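Local coordinates for protein BIFUNCTIONAL PROTEIN Proline utilization A (PutA) (Corynebacterium freiburgense, PDB 5UX5) that probably oxidises proline to glutamate in two steps, pairing an FAD-dependent proline dehydrogenase with an NAD-dependent aldehyde dehydrogenase in a single chain, at residues His313-Ala318 against Leu461-Thr466. Sequence-based numbering, arbitrary orientation.
Sequences HGWYPA and LSTPET
Pro464 lies flat-on against Tyr316: its CG sits 3.7 Å from the centroid of the phenol ring and only 4° off the ring normal, a CH-pi contact over the middle of one face. Tyr316 CG stands anti to its own carbonyl carbon (chi1 -68°), and from there the ring extends along the proline, with CE2 reaching Pro464 N at 3.3 Å. Ser462 O comes up to the rim of the same ring at Tyr316 CD2, 3.2 Å away. The proline ring also faces backbone: its CD comes to 3.2 Å from Gly314 O. Gly314, with positive phi (75°), is where the chain turns out of helix 303-313 in the proline dehydrogenase TIM barrel, and the loop that follows is covered here by 461-466, extended from Ser462 to Thr466, in the loop between helices 438-450 and 477-484. Thr466 CG2 packs 4.0 Å from Gly314 CA, while Thr466 OG1 is hydrogen-bonded to Asn468 O. Trp315 CD1 meets Thr463 CG2 at 3.9 Å; Trp315 NE1 donates a hydrogen bond to Asp471 O, further along the same loop, and Tyr316 O accepts one from NE of Arg460, the residue directly before Leu461.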
ATOM      1  N   HIS A 313       5.184   2.176  -5.612  1.00 27.98           N
ATOM      2  CA  HIS A 313       5.981   0.962  -5.451  1.00 30.86           C
ATOM      3  C   HIS A 313       7.428   1.111  -5.856  1.00 28.35           C
ATOM      4  O   HIS A 313       8.186   0.152  -5.710  1.00 36.92           O
ATOM      5  CB  HIS A 313       5.386  -0.185  -6.274  1.00 36.12           C
ATOM      6  CG  HIS A 313       4.112  -0.707  -5.726  1.00 34.22           C
ATOM      7  ND1 HIS A 313       2.904  -0.078  -5.929  1.00 37.79           N
ATOM      8  CD2 HIS A 313       3.854  -1.805  -4.979  1.00 30.79           C
ATOM      9  CE1 HIS A 313       1.957  -0.760  -5.312  1.00 36.20           C
ATOM     10  NE2 HIS A 313       2.506  -1.819  -4.739  1.00 29.89           N
ATOM     11  N   GLY A 314       7.806   2.240  -6.432  1.00 20.34           N
ATOM     12  CA  GLY A 314       9.139   2.374  -6.960  1.00 26.04           C
ATOM     13  C   GLY A 314       9.350   1.637  -8.253  1.00 26.05           C
ATOM     14  O   GLY A 314      10.433   1.089  -8.476  1.00 33.81           O
ATOM     15  N   TRP A 315       8.342   1.607  -9.110  1.00 24.91           N
ATOM     16  CA  TRP A 315       8.405   0.929 -10.389  1.00 26.03           C
ATOM     17  C   TRP A 315       8.290   1.953 -11.498  1.00 28.88           C
ATOM     18  O   TRP A 315       7.809   3.066 -11.273  1.00 33.95           O
ATOM     19  CB  TRP A 315       7.264  -0.074 -10.543  1.00 27.55           C
ATOM     20  CG  TRP A 315       7.246  -1.199  -9.588  1.00 27.80           C
ATOM     21  CD1 TRP A 315       8.321  -1.778  -8.983  1.00 27.75           C
ATOM     22  CD2 TRP A 315       6.086  -1.924  -9.141  1.00 21.44           C
ATOM     23  NE1 TRP A 315       7.897  -2.819  -8.186  1.00 24.43           N
ATOM     24  CE2 TRP A 315       6.532  -2.928  -8.276  1.00 21.54           C
ATOM     25  CE3 TRP A 315       4.717  -1.827  -9.408  1.00 21.40           C
ATOM     26  CZ2 TRP A 315       5.653  -3.808  -7.644  1.00 30.63           C
ATOM     27  CZ3 TRP A 315       3.856  -2.691  -8.775  1.00 21.47           C
ATOM     28  CH2 TRP A 315       4.320  -3.666  -7.906  1.00 21.59           C
ATOM     29  N   TYR A 316       8.689   1.554 -12.714  1.00 26.88           N
ATOM     30  CA  TYR A 316       8.341   2.363 -13.869  1.00 22.62           C
ATOM     31  C   TYR A 316       6.856   2.207 -14.155  1.00 27.90           C
ATOM     32  O   TYR A 316       6.271   1.133 -13.946  1.00 22.37           O
ATOM     33  CB  TYR A 316       9.116   1.945 -15.111  1.00 23.31           C
ATOM     34  CG  TYR A 316      10.572   2.230 -15.053  1.00 23.68           C
ATOM     35  CD1 TYR A 316      11.049   3.513 -15.221  1.00 23.98           C
ATOM     36  CD2 TYR A 316      11.478   1.210 -14.830  1.00 23.94           C
ATOM     37  CE1 TYR A 316      12.410   3.782 -15.173  1.00 27.07           C
ATOM     38  CE2 TYR A 316      12.830   1.455 -14.761  1.00 24.38           C
ATOM     39  CZ  TYR A 316      13.292   2.750 -14.932  1.00 28.30           C
ATOM     40  OH  TYR A 316      14.630   3.005 -14.866  1.00 27.05           O
ATOM     41  N   PRO A 317       6.222   3.262 -14.632  1.00 32.11           N
ATOM     42  CA  PRO A 317       4.870   3.114 -15.172  1.00 28.64           C
ATOM     43  C   PRO A 317       4.872   2.077 -16.290  1.00 29.21           C
ATOM     44  O   PRO A 317       5.850   1.921 -17.019  1.00 32.86           O
ATOM     45  CB  PRO A 317       4.538   4.516 -15.690  1.00 30.49           C
ATOM     46  CG  PRO A 317       5.602   5.427 -15.074  1.00 22.78           C
ATOM     47  CD  PRO A 317       6.791   4.598 -14.846  1.00 22.77           C
ATOM     48  N   ALA A 318       3.813   1.288 -16.351  1.00 32.91           N
ATOM     49  CA  ALA A 318       3.687   0.328 -17.444  1.00 23.42           C
ATOM     50  C   ALA A 318       3.534   0.989 -18.822  1.00 32.00           C
ATOM     51  O   ALA A 318       4.034   0.412 -19.807  1.00 32.37           O
ATOM     52  CB  ALA A 318       2.528  -0.629 -17.137  1.00 23.32           C
ATOM     53  N   LEU A 461      10.197  -4.567 -16.553  1.00 37.64           N
ATOM     54  CA  LEU A 461      11.238  -5.585 -16.524  1.00 32.77           C
ATOM     55  C   LEU A 461      12.415  -5.191 -15.660  1.00 32.99           C
ATOM     56  O   LEU A 461      13.174  -6.069 -15.253  1.00 44.53           O
ATOM     57  CB  LEU A 461      11.742  -5.901 -17.928  1.00 27.77           C
ATOM     58  CG  LEU A 461      10.873  -6.660 -18.944  1.00 30.16           C
ATOM     59  CD1 LEU A 461      11.612  -6.713 -20.276  1.00 28.58           C
ATOM     60  CD2 LEU A 461      10.515  -8.045 -18.482  1.00 27.83           C
ATOM     61  N   SER A 462      12.603  -3.904 -15.394  1.00 30.16           N
ATOM     62  CA  SER A 462      13.600  -3.437 -14.440  1.00 34.90           C
ATOM     63  C   SER A 462      13.000  -2.271 -13.685  1.00 37.24           C
ATOM     64  O   SER A 462      11.851  -1.880 -13.917  1.00 37.23           O
ATOM     65  CB  SER A 462      14.907  -3.017 -15.118  1.00 35.86           C
ATOM     66  OG  SER A 462      14.693  -1.830 -15.878  1.00 39.23           O
ATOM     67  N   THR A 463      13.791  -1.695 -12.782  1.00 46.72           N
ATOM     68  CA  THR A 463      13.245  -0.736 -11.834  1.00 40.46           C
ATOM     69  C   THR A 463      14.079   0.533 -11.776  1.00 36.32           C
ATOM     70  O   THR A 463      15.305   0.492 -11.914  1.00 40.82           O
ATOM     71  CB  THR A 463      13.171  -1.380 -10.447  1.00 34.62           C
ATOM     72  OG1 THR A 463      14.313  -2.233 -10.276  1.00 51.72           O
ATOM     73  CG2 THR A 463      11.923  -2.229 -10.351  1.00 22.99           C
ATOM     74  N   PRO A 464      13.446   1.670 -11.530  1.00 35.82           N
ATOM     75  CA  PRO A 464      14.220   2.908 -11.375  1.00 28.57           C
ATOM     76  C   PRO A 464      14.995   2.883 -10.069  1.00 37.23           C
ATOM     77  O   PRO A 464      14.671   2.148  -9.135  1.00 48.65           O
ATOM     78  CB  PRO A 464      13.162   4.007 -11.366  1.00 22.93           C
ATOM     79  CG  PRO A 464      11.796   3.285 -11.353  1.00 28.48           C
ATOM     80  CD  PRO A 464      12.025   1.829 -11.170  1.00 28.36           C
ATOM     81  N   GLU A 465      16.020   3.727  -9.994  1.00 44.36           N
ATOM     82  CA  GLU A 465      16.743   3.911  -8.737  1.00 42.39           C
ATOM     83  C   GLU A 465      15.877   4.715  -7.781  1.00 30.01           C
ATOM     84  O   GLU A 465      15.395   5.800  -8.120  1.00 32.06           O
ATOM     85  CB  GLU A 465      18.093   4.591  -8.969  1.00 56.89           C
ATOM     86  CG  GLU A 465      19.303   3.787  -8.452  1.00 67.05           C
ATOM     87  CD  GLU A 465      19.841   2.774  -9.467  1.00 76.11           C
ATOM     88  OE1 GLU A 465      21.052   2.448  -9.389  1.00 81.01           O
ATOM     89  OE2 GLU A 465      19.071   2.308 -10.342  1.00 74.11           O
ATOM     90  N   THR A 466      15.615   4.140  -6.616  1.00 23.88           N
ATOM     91  CA  THR A 466      14.805   4.762  -5.582  1.00 26.78           C
ATOM     92  C   THR A 466      15.524   4.542  -4.268  1.00 34.21           C
ATOM     93  O   THR A 466      16.367   3.653  -4.159  1.00 39.24           O
ATOM     94  CB  THR A 466      13.411   4.127  -5.476  1.00 28.87           C
ATOM     95  OG1 THR A 466      13.561   2.726  -5.205  1.00 31.19           O
ATOM     96  CG2 THR A 466      12.635   4.275  -6.753  1.00 21.16           C
TER